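Local coordinates for protein AceL NrdHF-1-1 Intein (Metagenome, PDB 6ZGQ) that is a class 3 split intein, crystallised as a splice-inactive variant with joined halves; the active form would excise itself from its precursor and ligate the flanking exteins, at residues Glu6-Gly11 with Lys139-Thr144; Thr12-Lys17 with Lys21-Ile26; Ala64-Lys69 with Thr116-Thr121; Arg75-Tyr78 with Glu83-Glu86. All blocks are in the same frame, centred on the assembly; numbering follows the deposited sequence.

The four contacts sample an all-β intein domain around contact 1, whose centre lies about 4 Å from that of the chain. Contact 2, about 8 Å from it centre to centre, follows directly in the chain, and Gly11 N lies 2.8 Å from Glu24 OE1, a hydrogen bond. Contacts 3 and 4 lie about 15 and 14 Å from contact 1, centre to centre; Leu9 N bonds to Lys69 O, and Lys139 O to Arg75 NH1. The side chain of Met76 joins contacts 3 and 4, whereas contacts 2 and 4 sit about 21 Å apart across the chain's centre. Near contact 1, Ser71 and His74 meet Glu6-Gly11, probably as part of the splicing centre.

Contact 1 (Glu6-Gly11 with Lys139-Thr144); sequences EALLVG and KSFVVT
Leu8 reaches across from strand 8-9 to touch Phe141 and Val143 of strand 140-144, and its side chain carries the whole meeting. The two backbones stay well separated, the CA atoms of Leu8 and Val143 being 9.8 Å apart, and no hydrogen bond joins these segments. At the root of the side chain, Leu8 CB lies 4.2 Å from Lys69 O, the carbonyl to which Leu9 N is bonded. CG, set anti to the carbonyl carbon (chi1 -57°), carries the branch away from its own strand, and from there the two methyls part. CD1 does the touching: it comes within 3.7 Å of Phe141 CZ, approaching the ring obliquely at its far end, and 4.1 Å from Val143 CG1. The same methyl also meets Ile23 CD1, whereas CD2 makes no contact with 139-144. The phenyl ring can meet Leu8 because its CG stands between the backbone N and carbonyl carbon of Phe141 (chi1 58°), which carries the ring's CZ end out toward the oncoming leucine. Leu8 and Phe141 thus approach from opposite directions and meet between two sheets through apolar atoms alone, all three residues being buried. Around this spot Ala7 O accepts a bond from Ser71 OG and Glu6 O is bonded to His74 ND1. The opposition of a short N-terminal strand and a strand near the C-terminus across a hydrophobic interior is consistent with the HINT (Hedgehog/intein) fold, which brings the two splice junctions together; His74 is probably its block B histidine.

Contact 2 (Thr12-Lys17 with Lys21-Ile26); sequences TKVTTK and KNIENI
A β-hairpin formed by strands 13-15 and 20-22 brings Lys13 opposite Asn22 and Val14 opposite Lys21. The second pair is the hydrogen-bonded one: Val14 N donates to Lys21 O over 2.7 Å in a virtually straight line (179°), and Lys21 N returns a bond to Val14 O at 2.9 Å. Beyond the non-hydrogen-bonded pair of Lys13 and Asn22, Ile23 N reaches Thr12 O at 2.8 Å just as its chain turns into a short 3-10 segment. Lys13 and Asn22 lie side by side on one face and point the same way; the lysine runs extended until a bend at chi4 (-63°) turns NZ onto Asn22 OD1, 2.8 Å away and tilted from the carbonyl plane. With an alanine at Lys13, Asn22 OD1 would probably lose this donor and the amide would be freer to rotate. The other face is mainly apolar. Val14 CG2 packs at 3.8 Å on Ile23 CG1, Ile26 CD1 crosses Val14 at about a right angle, 4.0 Å from Val14 CB, and Thr16 CG2 meets that same CD1 tip to tip at 3.9 Å. Thr16 CG2 also touches Lys21 CB, but the charged end of Lys21 goes elsewhere, to a salt bridge with Asp30. Strand 13-15 lies between strand 20-22 and strand 140-144: Thr144 N bonds to Lys13 O, and Thr15 pairs with Val142 through the backbone. Strand 128-135 meets the apolar face, where Leu134 touches Val14 and Ile26 while His132 lies against Ile23.

Contact 3 (Ala64-Lys69 with Thr116-Thr121); sequences AGFDQK and TDVKIT
Phe66 and Val118 meet with their side chains at about a right angle, and one methyl makes the contact: Val118 CG1 lies 3.8 Å from Phe66 CD2, reaching the ring obliquely. Both groups extend from their backbones in the same manner. In Phe66 the ring stem CG is trans to the amide nitrogen (chi1 -172°), and Val118 CG1 takes the equivalent place (chi1 178°), so that each side chain projects into the gap between the two chains. The remaining approach is slighter and lies at the surface, where Ala64 CB faces Asp117 CB at 4.5 Å. No hydrogen bond crosses, because the partner of both segments is strand 57-63: Gln68 pairs with Phe61, and Lys119 with Glu62. The Phe66 ring is further fixed by stacking with Phe100, and both Phe66 and Val118 lie against Ile113, making one apolar cluster on the inner side. Farther along the first strand, Lys69 folds back on Asp67 in a salt bridge, NZ to OD1 at 3.1 Å, met from above the carboxylate plane; Glu146 also binds this NZ. Ala64 and Gly65, both with positive phi, form a two-residue turn of type I' geometry that brings strand 57-63 round into 66-70. The contact closes one end of the three-stranded antiparallel sheet in which 57-63 runs between 66-70 and 119-125; Phe66 opens its strand and Val118 just precedes the other, in keeping with the all-β architecture of inteins.

Contact 4 (Arg75-Tyr78 with Glu83-Glu86); sequences RMIY and EIKE
Arg75 holds the Glu86 carboxylate through NE and NH2, one nitrogen to each oxygen. NE meets OE1 of Glu86 at 2.8 Å and NH2 meets OE2 at 3.1 Å. Both oxygens lie near the guanidinium plane, yet the carboxylate is turned 72° to it, so that the nitrogens come from above the carboxylate. NH1 is engaged elsewhere, by the carbonyls of Lys139 and Ala155. With a leucine in its place, the carboxylate of Glu86 would probably lose both charged donors and be set free to turn, and those two carbonyls would lose NH1, their common donor nitrogen. Close packing continues in the antiparallel β-hairpin of strands 75-80 and 83-88: Tyr78 and Lys85 form the hydrogen-bonded pair, Tyr78 N to Lys85 O at 3.1 Å and Lys85 N to Tyr78 O at 2.8 Å. On their face, Lys85 CB sits over one side of the Tyr78 ring in a CH-pi contact, 3.8 Å from the centroid and offset toward the rim; chi1 of 60° swings the tyrosine across the neighbouring strand. On the other face Ile77 CG2 presses on Ile84 CG2 at 3.6 Å, and both touch Ile101. The solvent side is looser. Beyond CG the Lys85 chain leaves the ring, its NZ bonding to Gln80 OE1, and the exposed side chain of Glu83 turns away from strand 75-78, coming no nearer than 7.0 Å.

Contact 1 (Glu6-Gly11 with Lys139-Thr144)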
loop_
_atom_site.group_PDB
_atom_site.type_symbol
_atom_site.label_atom_id
_atom_site.label_comp_id
_atom_site.label_asym_id
_atom_site.label_seq_id
_atom_site.Cartn_x
_atom_site.Cartn_y
_atom_site.Cartn_z
ATOM N N GLU A 6 -0.936 -9.180 -7.380
ATOM C CA GLU A 6 -0.235 -8.490 -6.275
ATOM C C GLU A 6 -0.561 -6.976 -6.312
ATOM O O GLU A 6 0.294 -6.138 -5.991
ATOM C CB GLU A 6 1.280 -8.736 -6.406
ATOM C CG GLU A 6 2.069 -8.617 -5.112
ATOM C CD GLU A 6 3.391 -9.363 -5.153
ATOM O OE1 GLU A 6 4.310 -8.897 -5.860
ATOM O OE2 GLU A 6 3.512 -10.416 -4.482
ATOM N N ALA A 7 -1.814 -6.658 -6.656
ATOM C CA ALA A 7 -2.239 -5.344 -7.160
ATOM C C ALA A 7 -3.158 -4.607 -6.174
ATOM O O ALA A 7 -3.634 -5.222 -5.209
ATOM C CB ALA A 7 -2.939 -5.556 -8.494
ATOM N N LEU A 8 -3.375 -3.308 -6.424
ATOM C CA LEU A 8 -4.247 -2.426 -5.619
ATOM C C LEU A 8 -5.480 -2.050 -6.439
ATOM O O LEU A 8 -5.337 -1.836 -7.649
ATOM C CB LEU A 8 -3.488 -1.146 -5.246
ATOM C CG LEU A 8 -2.187 -1.361 -4.479
ATOM C CD1 LEU A 8 -1.313 -0.119 -4.528
ATOM C CD2 LEU A 8 -2.484 -1.744 -3.040
ATOM N N LEU A 9 -6.646 -1.941 -5.783
ATOM C CA LEU A 9 -7.927 -1.611 -6.442
ATOM C C LEU A 9 -7.770 -0.325 -7.243
ATOM O O LEU A 9 -7.114 0.609 -6.761
ATOM C CB LEU A 9 -9.045 -1.432 -5.407
ATOM C CG LEU A 9 -10.439 -1.187 -5.986
ATOM C CD1 LEU A 9 -10.879 -2.382 -6.813
ATOM C CD2 LEU A 9 -11.441 -0.902 -4.884
ATOM N N VAL A 10 -8.357 -0.281 -8.446
ATOM C CA VAL A 10 -8.349 0.928 -9.293
ATOM C C VAL A 10 -8.828 2.117 -8.450
ATOM O O VAL A 10 -9.690 1.939 -7.567
ATOM C CB VAL A 10 -9.209 0.760 -10.580
ATOM C CG1 VAL A 10 -10.679 0.508 -10.259
ATOM C CG2 VAL A 10 -9.060 1.960 -11.508
ATOM N N GLY A 11 -8.226 3.288 -8.682
ATOM C CA GLY A 11 -8.620 4.527 -8.022
ATOM C C GLY A 11 -7.926 4.749 -6.695
ATOM O O GLY A 11 -8.089 5.815 -6.104
ATOM N N LYS A 139 10.829 -1.161 -2.717
ATOM C CA LYS A 139 9.908 -2.317 -2.611
ATOM C C LYS A 139 8.601 -1.970 -1.890
ATOM O O LYS A 139 7.809 -2.877 -1.609
ATOM C CB LYS A 139 10.573 -3.524 -1.926
ATOM C CG LYS A 139 11.842 -4.049 -2.596
ATOM C CD LYS A 139 12.372 -5.320 -1.931
ATOM C CE LYS A 139 12.882 -5.112 -0.507
ATOM N NZ LYS A 139 14.150 -4.332 -0.428
ATOM N N SER A 140 8.381 -0.682 -1.599
ATOM C CA SER A 140 7.122 -0.186 -1.004
ATOM C C SER A 140 6.966 1.307 -1.305
ATOM O O SER A 140 7.979 1.989 -1.515
ATOM C CB SER A 140 7.084 -0.453 0.500
ATOM O OG SER A 140 7.818 0.522 1.221
ATOM N N PHE A 141 5.718 1.791 -1.340
ATOM C CA PHE A 141 5.401 3.200 -1.662
ATOM C C PHE A 141 4.164 3.663 -0.882
ATOM O O PHE A 141 3.492 2.841 -0.253
ATOM C CB PHE A 141 5.251 3.405 -3.183
ATOM C CG PHE A 141 4.197 2.539 -3.826
ATOM C CD1 PHE A 141 2.872 2.938 -3.841
ATOM C CD2 PHE A 141 4.532 1.328 -4.410
ATOM C CE1 PHE A 141 1.899 2.145 -4.426
ATOM C CE2 PHE A 141 3.564 0.533 -4.995
ATOM C CZ PHE A 141 2.246 0.938 -4.996
ATOM N N VAL A 142 3.904 4.975 -0.902
ATOM C CA VAL A 142 2.855 5.615 -0.087
ATOM C C VAL A 142 1.590 5.780 -0.939
ATOM O O VAL A 142 1.664 6.279 -2.071
ATOM C CB VAL A 142 3.345 6.975 0.498
ATOM C CG1 VAL A 142 2.275 7.665 1.338
ATOM C CG2 VAL A 142 4.590 6.771 1.351
ATOM N N VAL A 143 0.457 5.320 -0.401
ATOM C CA VAL A 143 -0.876 5.488 -1.014
ATOM C C VAL A 143 -1.722 6.384 -0.101
ATOM O O VAL A 143 -1.481 6.415 1.115
ATOM C CB VAL A 143 -1.593 4.131 -1.255
ATOM C CG1 VAL A 143 -0.897 3.324 -2.345
ATOM C CG2 VAL A 143 -1.704 3.305 0.021
ATOM N N THR A 144 -2.668 7.116 -0.702
ATOM C CA THR A 144 -3.632 7.985 -0.003
ATOM C C THR A 144 -5.045 7.422 -0.224
ATOM O O THR A 144 -5.424 7.173 -1.376
ATOM C CB THR A 144 -3.533 9.412 -0.556
ATOM O OG1 THR A 144 -2.146 9.748 -0.627
ATOM C CG2 THR A 144 -4.289 10.421 0.314
#

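Contact 2 (Thr12-Lys17 with Lys21-Ile26)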
loop_
_atom_site.group_PDB
_atom_site.type_symbol
_atom_site.label_atom_id
_atom_site.label_comp_id
_atom_site.label_asym_id
_atom_site.label_seq_id
_atom_site.Cartn_x
_atom_site.Cartn_y
_atom_site.Cartn_z
ATOM N N THR A 12 -7.192 3.745 -6.202
ATOM C CA THR A 12 -6.217 3.954 -5.121
ATOM C C THR A 12 -5.273 5.075 -5.564
ATOM O O THR A 12 -4.714 4.984 -6.657
ATOM C CB THR A 12 -5.420 2.667 -4.836
ATOM O OG1 THR A 12 -6.313 1.686 -4.306
ATOM C CG2 THR A 12 -4.290 2.895 -3.826
ATOM N N LYS A 13 -5.117 6.124 -4.744
ATOM C CA LYS A 13 -4.198 7.230 -5.059
ATOM C C LYS A 13 -2.792 6.881 -4.568
ATOM O O LYS A 13 -2.656 6.307 -3.492
ATOM C CB LYS A 13 -4.684 8.550 -4.448
ATOM C CG LYS A 13 -5.843 9.157 -5.214
ATOM C CD LYS A 13 -6.349 10.418 -4.561
ATOM C CE LYS A 13 -7.629 10.867 -5.227
ATOM N NZ LYS A 13 -7.438 11.209 -6.662
ATOM N N VAL A 14 -1.783 7.187 -5.392
ATOM C CA VAL A 14 -0.358 7.000 -5.075
ATOM C C VAL A 14 0.232 8.399 -4.862
ATOM O O VAL A 14 0.041 9.275 -5.715
ATOM C CB VAL A 14 0.389 6.266 -6.220
ATOM C CG1 VAL A 14 1.902 6.306 -6.024
ATOM C CG2 VAL A 14 -0.095 4.825 -6.345
ATOM N N THR A 15 0.891 8.610 -3.719
ATOM C CA THR A 15 1.528 9.899 -3.410
ATOM C C THR A 15 2.763 10.060 -4.288
ATOM O O THR A 15 3.584 9.147 -4.336
ATOM C CB THR A 15 1.824 10.007 -1.910
ATOM O OG1 THR A 15 0.563 9.915 -1.253
ATOM C CG2 THR A 15 2.501 11.324 -1.532
ATOM N N THR A 16 2.819 11.184 -5.017
ATOM C CA THR A 16 3.915 11.562 -5.929
ATOM C C THR A 16 4.459 12.919 -5.460
ATOM O O THR A 16 3.883 13.490 -4.521
ATOM C CB THR A 16 3.443 11.622 -7.409
ATOM O OG1 THR A 16 2.779 12.862 -7.677
ATOM C CG2 THR A 16 2.501 10.477 -7.746
ATOM N N LYS A 17 5.546 13.406 -6.081
ATOM C CA LYS A 17 6.144 14.717 -5.753
ATOM C C LYS A 17 5.155 15.864 -6.021
ATOM O O LYS A 17 5.223 16.885 -5.339
ATOM C CB LYS A 17 7.460 14.967 -6.521
ATOM C CG LYS A 17 8.330 16.073 -5.905
ATOM C CD LYS A 17 9.527 16.478 -6.758
ATOM C CE LYS A 17 10.111 17.801 -6.278
ATOM N NZ LYS A 17 11.362 18.181 -6.988
ATOM N N LYS A 21 -1.990 10.909 -7.036
ATOM C CA LYS A 21 -2.351 10.517 -8.408
ATOM C C LYS A 21 -2.987 9.131 -8.411
ATOM O O LYS A 21 -2.418 8.190 -7.834
ATOM C CB LYS A 21 -1.093 10.506 -9.295
ATOM C CG LYS A 21 -1.344 10.394 -10.797
ATOM C CD LYS A 21 -0.064 10.613 -11.594
ATOM C CE LYS A 21 -0.351 11.034 -13.022
ATOM N NZ LYS A 21 0.891 11.352 -13.773
ATOM N N ASN A 22 -4.150 9.027 -9.064
ATOM C CA ASN A 22 -4.868 7.758 -9.283
ATOM C C ASN A 22 -3.874 6.734 -9.835
ATOM O O ASN A 22 -3.167 7.034 -10.804
ATOM C CB ASN A 22 -6.048 7.963 -10.243
ATOM C CG ASN A 22 -7.049 8.976 -9.721
ATOM O OD1 ASN A 22 -7.234 9.103 -8.516
ATOM N ND2 ASN A 22 -7.698 9.698 -10.624
ATOM N N ILE A 23 -3.781 5.572 -9.185
ATOM C CA ILE A 23 -2.761 4.562 -9.511
ATOM C C ILE A 23 -2.830 4.189 -10.999
ATOM O O ILE A 23 -1.785 4.006 -11.619
ATOM C CB ILE A 23 -2.835 3.320 -8.584
ATOM C CG1 ILE A 23 -1.645 2.378 -8.841
ATOM C CG2 ILE A 23 -4.175 2.597 -8.737
ATOM C CD1 ILE A 23 -1.359 1.417 -7.709
ATOM N N GLU A 24 -4.044 4.126 -11.569
ATOM C CA GLU A 24 -4.245 3.743 -12.985
ATOM C C GLU A 24 -3.640 4.763 -13.956
ATOM O O GLU A 24 -3.547 4.466 -15.154
ATOM C CB GLU A 24 -5.728 3.574 -13.326
ATOM C CG GLU A 24 -6.545 4.851 -13.170
ATOM C CD GLU A 24 -7.282 4.936 -11.846
ATOM O OE1 GLU A 24 -6.846 4.300 -10.864
ATOM O OE2 GLU A 24 -8.308 5.638 -11.797
ATOM N N ASN A 25 -3.275 5.950 -13.448
ATOM C CA ASN A 25 -2.666 7.031 -14.245
ATOM C C ASN A 25 -1.152 7.148 -14.028
ATOM O O ASN A 25 -0.523 7.976 -14.681
ATOM C CB ASN A 25 -3.334 8.381 -13.939
ATOM C CG ASN A 25 -4.796 8.402 -14.315
ATOM O OD1 ASN A 25 -5.642 8.818 -13.529
ATOM N ND2 ASN A 25 -5.103 7.939 -15.518
ATOM N N ILE A 26 -0.575 6.334 -13.136
ATOM C CA ILE A 26 0.880 6.340 -12.878
ATOM C C ILE A 26 1.611 5.781 -14.111
ATOM O O ILE A 26 1.192 4.746 -14.651
ATOM C CB ILE A 26 1.242 5.518 -11.613
ATOM C CG1 ILE A 26 0.714 6.200 -10.335
ATOM C CG2 ILE A 26 2.747 5.270 -11.527
ATOM C CD1 ILE A 26 1.473 7.443 -9.922
#

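Contact 3 (Ala64-Lys69 with Thr116-Thr121)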
loop_
_atom_site.group_PDB
_atom_site.type_symbol
_atom_site.label_atom_id
_atom_site.label_comp_id
_atom_site.label_asym_id
_atom_site.label_seq_id
_atom_site.Cartn_x
_atom_site.Cartn_y
_atom_site.Cartn_z
ATOM N N ALA A 64 -8.375 2.923 12.147
ATOM C CA ALA A 64 -7.471 3.888 12.791
ATOM C C ALA A 64 -6.606 4.691 11.808
ATOM O O ALA A 64 -5.409 4.877 12.053
ATOM C CB ALA A 64 -6.596 3.165 13.811
ATOM N N GLY A 65 -7.224 5.168 10.720
ATOM C CA GLY A 65 -6.558 5.992 9.694
ATOM C C GLY A 65 -5.833 5.178 8.631
ATOM O O GLY A 65 -5.178 5.764 7.763
ATOM N N PHE A 66 -5.949 3.845 8.709
ATOM C CA PHE A 66 -5.397 2.892 7.726
ATOM C C PHE A 66 -6.557 2.322 6.883
ATOM O O PHE A 66 -7.530 1.780 7.432
ATOM C CB PHE A 66 -4.628 1.774 8.459
ATOM C CG PHE A 66 -3.855 0.844 7.554
ATOM C CD1 PHE A 66 -2.629 1.218 7.031
ATOM C CD2 PHE A 66 -4.350 -0.415 7.251
ATOM C CE1 PHE A 66 -1.921 0.360 6.207
ATOM C CE2 PHE A 66 -3.651 -1.276 6.424
ATOM C CZ PHE A 66 -2.436 -0.886 5.895
ATOM N N ASP A 67 -6.471 2.484 5.561
ATOM C CA ASP A 67 -7.417 1.853 4.617
ATOM C C ASP A 67 -6.667 1.460 3.346
ATOM O O ASP A 67 -6.136 2.345 2.666
ATOM C CB ASP A 67 -8.581 2.791 4.267
ATOM C CG ASP A 67 -9.769 2.060 3.641
ATOM O OD1 ASP A 67 -9.617 1.486 2.542
ATOM O OD2 ASP A 67 -10.848 2.054 4.262
ATOM N N GLN A 68 -6.613 0.152 3.062
ATOM C CA GLN A 68 -6.048 -0.397 1.817
ATOM C C GLN A 68 -7.013 -1.457 1.257
ATOM O O GLN A 68 -7.582 -2.244 2.028
ATOM C CB GLN A 68 -4.643 -0.967 2.065
ATOM C CG GLN A 68 -3.654 0.109 2.500
ATOM C CD GLN A 68 -2.210 -0.338 2.516
ATOM O OE1 GLN A 68 -1.878 -1.480 2.185
ATOM N NE2 GLN A 68 -1.332 0.576 2.906
ATOM N N LYS A 69 -7.223 -1.409 -0.064
ATOM C CA LYS A 69 -8.048 -2.360 -0.814
ATOM C C LYS A 69 -7.111 -3.013 -1.841
ATOM O O LYS A 69 -6.670 -2.353 -2.791
ATOM C CB LYS A 69 -9.241 -1.626 -1.455
ATOM C CG LYS A 69 -10.169 -0.980 -0.426
ATOM C CD LYS A 69 -11.371 -0.290 -1.054
ATOM C CE LYS A 69 -12.135 0.553 -0.043
ATOM N NZ LYS A 69 -11.531 1.904 0.124
ATOM N N THR A 116 -4.052 -5.192 15.080
ATOM C CA THR A 116 -5.267 -5.680 15.754
ATOM C C THR A 116 -6.346 -4.584 15.847
ATOM O O THR A 116 -7.472 -4.882 16.241
ATOM C CB THR A 116 -4.945 -6.238 17.160
ATOM O OG1 THR A 116 -4.185 -5.273 17.894
ATOM C CG2 THR A 116 -4.144 -7.534 17.065
ATOM N N ASP A 117 -6.000 -3.342 15.482
ATOM C CA ASP A 117 -6.958 -2.213 15.411
ATOM C C ASP A 117 -7.513 -2.089 13.984
ATOM O O ASP A 117 -8.266 -1.159 13.722
ATOM C CB ASP A 117 -6.299 -0.862 15.767
ATOM C CG ASP A 117 -5.996 -0.684 17.262
ATOM O OD1 ASP A 117 -6.408 -1.511 18.097
ATOM O OD2 ASP A 117 -5.339 0.321 17.591
ATOM N N VAL A 118 -7.126 -3.002 13.081
ATOM C CA VAL A 118 -7.455 -2.944 11.643
ATOM C C VAL A 118 -8.266 -4.192 11.277
ATOM O O VAL A 118 -7.739 -5.310 11.336
ATOM C CB VAL A 118 -6.170 -2.861 10.777
ATOM C CG1 VAL A 118 -6.478 -2.846 9.278
ATOM C CG2 VAL A 118 -5.352 -1.631 11.152
ATOM N N LYS A 119 -9.542 -3.968 10.950
ATOM C CA LYS A 119 -10.494 -4.985 10.488
ATOM C C LYS A 119 -10.081 -5.444 9.073
ATOM O O LYS A 119 -9.644 -4.607 8.265
ATOM C CB LYS A 119 -11.901 -4.363 10.498
ATOM C CG LYS A 119 -13.052 -5.240 10.029
ATOM C CD LYS A 119 -14.391 -4.541 10.233
ATOM C CE LYS A 119 -14.614 -3.416 9.232
ATOM N NZ LYS A 119 -15.795 -2.586 9.588
ATOM N N ILE A 120 -10.197 -6.748 8.801
ATOM C CA ILE A 120 -9.870 -7.338 7.487
ATOM C C ILE A 120 -11.128 -8.003 6.912
ATOM O O ILE A 120 -11.698 -8.887 7.567
ATOM C CB ILE A 120 -8.729 -8.383 7.581
ATOM C CG1 ILE A 120 -7.532 -7.823 8.365
ATOM C CG2 ILE A 120 -8.301 -8.832 6.183
ATOM C CD1 ILE A 120 -6.469 -8.852 8.687
ATOM N N THR A 121 -11.530 -7.567 5.712
ATOM C CA THR A 121 -12.669 -8.127 4.951
ATOM C C THR A 121 -12.125 -8.732 3.656
ATOM O O THR A 121 -11.402 -8.041 2.927
ATOM C CB THR A 121 -13.698 -7.022 4.625
ATOM O OG1 THR A 121 -14.021 -6.349 5.846
ATOM C CG2 THR A 121 -14.981 -7.594 4.006
#

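Contact 4 (Arg75-Tyr78 with Glu83-Glu86)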
loop_
_atom_site.group_PDB
_atom_site.type_symbol
_atom_site.label_atom_id
_atom_site.label_comp_id
_atom_site.label_asym_id
_atom_site.label_seq_id
_atom_site.Cartn_x
_atom_site.Cartn_y
_atom_site.Cartn_z
ATOM N N ARG A 75 1.447 -7.490 -1.435
ATOM C CA ARG A 75 2.386 -7.473 -0.311
ATOM C C ARG A 75 1.949 -6.387 0.683
ATOM O O ARG A 75 1.907 -5.200 0.322
ATOM C CB ARG A 75 3.822 -7.251 -0.814
ATOM C CG ARG A 75 4.373 -8.436 -1.604
ATOM C CD ARG A 75 5.640 -8.097 -2.372
ATOM N NE ARG A 75 6.743 -7.716 -1.481
ATOM C CZ ARG A 75 7.237 -6.483 -1.329
ATOM N NH1 ARG A 75 6.758 -5.453 -2.012
ATOM N NH2 ARG A 75 8.235 -6.273 -0.481
ATOM N N MET A 76 1.556 -6.806 1.893
ATOM C CA MET A 76 1.273 -5.888 3.001
ATOM C C MET A 76 2.588 -5.642 3.730
ATOM O O MET A 76 3.364 -6.589 3.903
ATOM C CB MET A 76 0.223 -6.472 3.950
ATOM C CG MET A 76 -1.115 -6.737 3.277
ATOM S SD MET A 76 -1.793 -5.256 2.507
ATOM C CE MET A 76 -2.276 -4.326 3.960
ATOM N N ILE A 77 2.836 -4.377 4.088
ATOM C CA ILE A 77 4.081 -3.911 4.715
ATOM C C ILE A 77 3.726 -3.491 6.143
ATOM O O ILE A 77 2.772 -2.730 6.345
ATOM C CB ILE A 77 4.703 -2.741 3.905
ATOM C CG1 ILE A 77 4.997 -3.174 2.456
ATOM C CG2 ILE A 77 5.965 -2.201 4.571
ATOM C CD1 ILE A 77 6.019 -4.286 2.304
ATOM N N TYR A 78 4.451 -4.046 7.117
ATOM C CA TYR A 78 4.244 -3.749 8.535
ATOM C C TYR A 78 5.611 -3.724 9.211
ATOM O O TYR A 78 6.579 -4.232 8.627
ATOM C CB TYR A 78 3.298 -4.780 9.169
ATOM C CG TYR A 78 3.769 -6.212 9.105
ATOM C CD1 TYR A 78 3.522 -6.997 7.988
ATOM C CD2 TYR A 78 4.446 -6.788 10.172
ATOM C CE1 TYR A 78 3.945 -8.312 7.932
ATOM C CE2 TYR A 78 4.878 -8.103 10.125
ATOM C CZ TYR A 78 4.620 -8.862 9.001
ATOM O OH TYR A 78 5.040 -10.166 8.937
ATOM N N GLU A 83 12.243 -4.009 12.644
ATOM C CA GLU A 83 12.429 -4.417 11.235
ATOM C C GLU A 83 11.141 -4.195 10.436
ATOM O O GLU A 83 10.060 -4.319 11.009
ATOM C CB GLU A 83 12.832 -5.899 11.169
ATOM C CG GLU A 83 14.172 -6.197 11.836
ATOM C CD GLU A 83 14.865 -7.433 11.285
ATOM O OE1 GLU A 83 15.297 -8.280 12.094
ATOM O OE2 GLU A 83 14.992 -7.556 10.048
ATOM N N ILE A 84 11.274 -3.847 9.147
ATOM C CA ILE A 84 10.148 -3.744 8.197
ATOM C C ILE A 84 10.002 -5.098 7.490
ATOM O O ILE A 84 10.970 -5.571 6.864
ATOM C CB ILE A 84 10.366 -2.615 7.155
ATOM C CG1 ILE A 84 10.578 -1.253 7.839
ATOM C CG2 ILE A 84 9.204 -2.548 6.174
ATOM C CD1 ILE A 84 9.397 -0.741 8.646
ATOM N N LYS A 85 8.802 -5.691 7.616
ATOM C CA LYS A 85 8.454 -7.045 7.144
ATOM C C LYS A 85 7.356 -6.945 6.081
ATOM O O LYS A 85 6.652 -5.925 6.024
ATOM C CB LYS A 85 7.919 -7.906 8.310
ATOM C CG LYS A 85 8.789 -7.953 9.566
ATOM C CD LYS A 85 9.879 -9.013 9.509
ATOM C CE LYS A 85 10.502 -9.247 10.876
ATOM N NZ LYS A 85 9.746 -10.232 11.695
ATOM N N GLU A 86 7.216 -8.007 5.279
ATOM C CA GLU A 86 6.144 -8.150 4.285
ATOM C C GLU A 86 5.392 -9.465 4.525
ATOM O O GLU A 86 5.948 -10.399 5.121
ATOM C CB GLU A 86 6.710 -8.132 2.855
ATOM C CG GLU A 86 7.838 -9.131 2.646
ATOM C CD GLU A 86 8.319 -9.178 1.216
ATOM O OE1 GLU A 86 7.573 -9.684 0.351
ATOM O OE2 GLU A 86 9.444 -8.702 0.959
#